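Local coordinates for protein esterase D (Lactobacillus rhamnosus, PDB 3DLT) that probably hydrolyses carboxylic esters, as a serine hydrolase of the alpha/beta-hydrolase superfamily, at residues V25-A30 with F96-S101. Sequence-based numbering, arbitrary orientation.
Sequences VVLLHA and FVFGLS. With BUA (butanoic acid), chain B.
Strands 23-28 and 94-99 run parallel, V25 beside F96 through L28 beside G99, joined by backbone hydrogen bonds of V26 and L28. V26 N donates to F96 O (3.0 Å), V26 O accepts F98 N, and L28 N reaches F98 O. One residue past the last pair, L28 with G99, L100 N bonds L28 O at 3.2 Å, so the ladder runs to the residue just before helix 101-113. G99 CA lies 3.1 Å from L28 O, leaving little room there for a side chain.

Apolar side chains pack on both sheet faces. On one, V25 CG1, set anti to the backbone N (chi1 -175°), meets the edge of the F98 ring in its plane, 3.7 Å from F98 CD2, while L27 CD2 touches F98 CB; helices 39-47 and 234-247 cover this side. On the other, V26 CB and V97 CG1 meet at 4.1 Å beneath helix 74-89.

Past the strands, A30 CB rests against L100 CD1 (3.8 Å). H29 ND1 donates in its ring plane to A30 O (2.7 Å), and H29 NE2 is held by F57 N, which together fix the imidazole. S101 N donates to butanoic acid O2 (2.9 Å), as do Y31 N and L102 N to the ligand. S101 is the predicted nucleophile, and its place at the start of helix 101-113, directly after strand 94-99 and the turn at L100, is the nucleophile elbow of the alpha/beta-hydrolase fold.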
loop_
_atom_site.group_PDB
_atom_site.type_symbol
_atom_site.label_atom_id
_atom_site.label_comp_id
_atom_site.label_asym_id
_atom_site.label_seq_id
_atom_site.Cartn_x
_atom_site.Cartn_y
_atom_site.Cartn_z
ATOM N N VAL A 25 -10.501 9.506 -0.395
ATOM C CA VAL A 25 -9.167 8.952 -0.440
ATOM C C VAL A 25 -9.264 7.437 -0.256
ATOM O O VAL A 25 -9.939 6.984 0.641
ATOM C CB VAL A 25 -8.229 9.562 0.641
ATOM C CG1 VAL A 25 -6.802 9.031 0.455
ATOM C CG2 VAL A 25 -8.209 11.094 0.552
ATOM N N VAL A 26 -8.650 6.700 -1.183
ATOM C CA VAL A 26 -8.478 5.258 -1.111
ATOM C C VAL A 26 -7.085 4.968 -0.583
ATOM O O VAL A 26 -6.095 5.510 -1.060
ATOM C CB VAL A 26 -8.630 4.619 -2.498
ATOM C CG1 VAL A 26 -8.437 3.094 -2.427
ATOM C CG2 VAL A 26 -9.984 4.959 -3.082
ATOM N N LEU A 27 -7.019 4.096 0.430
ATOM C CA LEU A 27 -5.793 3.703 1.079
ATOM C C LEU A 27 -5.727 2.190 0.949
ATOM O O LEU A 27 -6.636 1.509 1.436
ATOM C CB LEU A 27 -5.890 4.054 2.574
ATOM C CG LEU A 27 -5.913 5.547 2.918
ATOM C CD1 LEU A 27 -5.983 5.799 4.484
ATOM C CD2 LEU A 27 -4.648 6.049 2.336
ATOM N N LEU A 28 -4.657 1.702 0.308
ATOM C CA LEU A 28 -4.442 0.275 0.029
ATOM C C LEU A 28 -3.302 -0.293 0.867
ATOM O O LEU A 28 -2.188 0.215 0.850
ATOM C CB LEU A 28 -4.125 0.066 -1.449
ATOM C CG LEU A 28 -5.085 0.689 -2.459
ATOM C CD1 LEU A 28 -4.560 0.479 -3.879
ATOM C CD2 LEU A 28 -6.490 0.154 -2.323
ATOM N N HIS A 29 -3.575 -1.385 1.580
ATOM C CA HIS A 29 -2.739 -1.759 2.705
ATOM C C HIS A 29 -1.499 -2.564 2.297
ATOM O O HIS A 29 -1.226 -2.763 1.103
ATOM C CB HIS A 29 -3.560 -2.437 3.794
ATOM C CG HIS A 29 -4.104 -3.794 3.438
ATOM N ND1 HIS A 29 -3.302 -4.890 3.187
ATOM C CD2 HIS A 29 -5.383 -4.240 3.356
ATOM C CE1 HIS A 29 -4.063 -5.940 2.935
ATOM N NE2 HIS A 29 -5.329 -5.583 3.056
ATOM N N ALA A 30 -0.740 -3.006 3.297
ATOM C CA ALA A 30 0.506 -3.718 3.063
ATOM C C ALA A 30 0.261 -5.222 2.790
ATOM O O ALA A 30 -0.782 -5.781 3.148
ATOM C CB ALA A 30 1.420 -3.545 4.251
ATOM N N PHE A 96 -8.090 10.696 -4.299
ATOM C CA PHE A 96 -6.668 10.448 -4.149
ATOM C C PHE A 96 -6.505 8.970 -3.834
ATOM O O PHE A 96 -7.441 8.397 -3.286
ATOM C CB PHE A 96 -6.138 11.285 -3.005
ATOM C CG PHE A 96 -6.091 12.762 -3.302
ATOM C CD1 PHE A 96 -4.891 13.389 -3.603
ATOM C CD2 PHE A 96 -7.249 13.515 -3.283
ATOM C CE1 PHE A 96 -4.841 14.757 -3.849
ATOM C CE2 PHE A 96 -7.230 14.867 -3.586
ATOM C CZ PHE A 96 -6.020 15.494 -3.859
ATOM N N VAL A 97 -5.368 8.372 -4.200
ATOM C CA VAL A 97 -5.106 6.934 -3.999
ATOM C C VAL A 97 -3.687 6.708 -3.559
ATOM O O VAL A 97 -2.763 7.000 -4.300
ATOM C CB VAL A 97 -5.344 6.090 -5.284
ATOM C CG1 VAL A 97 -5.325 4.533 -4.965
ATOM C CG2 VAL A 97 -6.653 6.442 -5.897
ATOM N N PHE A 98 -3.516 6.192 -2.335
ATOM C CA PHE A 98 -2.220 5.868 -1.789
ATOM C C PHE A 98 -2.178 4.451 -1.286
ATOM O O PHE A 98 -3.197 3.838 -1.016
ATOM C CB PHE A 98 -1.897 6.754 -0.594
ATOM C CG PHE A 98 -2.085 8.207 -0.850
ATOM C CD1 PHE A 98 -1.067 8.959 -1.393
ATOM C CD2 PHE A 98 -3.281 8.817 -0.528
ATOM C CE1 PHE A 98 -1.246 10.310 -1.613
ATOM C CE2 PHE A 98 -3.476 10.164 -0.738
ATOM C CZ PHE A 98 -2.467 10.914 -1.291
ATOM N N GLY A 99 -0.975 3.950 -1.119
ATOM C CA GLY A 99 -0.792 2.633 -0.532
ATOM C C GLY A 99 0.604 2.442 -0.012
ATOM O O GLY A 99 1.484 3.253 -0.249
ATOM N N LEU A 100 0.787 1.357 0.742
ATOM C CA LEU A 100 2.081 0.967 1.294
ATOM C C LEU A 100 2.853 0.286 0.167
ATOM O O LEU A 100 2.705 0.735 -0.966
ATOM C CB LEU A 100 1.856 0.140 2.574
ATOM C CG LEU A 100 1.686 1.011 3.805
ATOM C CD1 LEU A 100 1.011 0.208 4.984
ATOM C CD2 LEU A 100 3.086 1.623 4.203
ATOM N N SER A 101 3.692 -0.721 0.387
ATOM C CA SER A 101 4.467 -1.220 -0.734
ATOM C C SER A 101 3.577 -1.916 -1.733
ATOM O O SER A 101 3.514 -1.502 -2.885
ATOM C CB SER A 101 5.594 -2.173 -0.328
ATOM O OG SER A 101 6.605 -1.541 0.409
HETATM C C1 BUA B . 6.984 -4.951 2.116
HETATM C C2 BUA B . 5.669 -5.626 2.411
HETATM C C3 BUA B . 4.756 -4.749 3.273
HETATM C C4 BUA B . 4.072 -3.713 2.395
HETATM O O1 BUA B . 3.368 -4.109 1.461
HETATM O O2 BUA B . 4.227 -2.503 2.630
#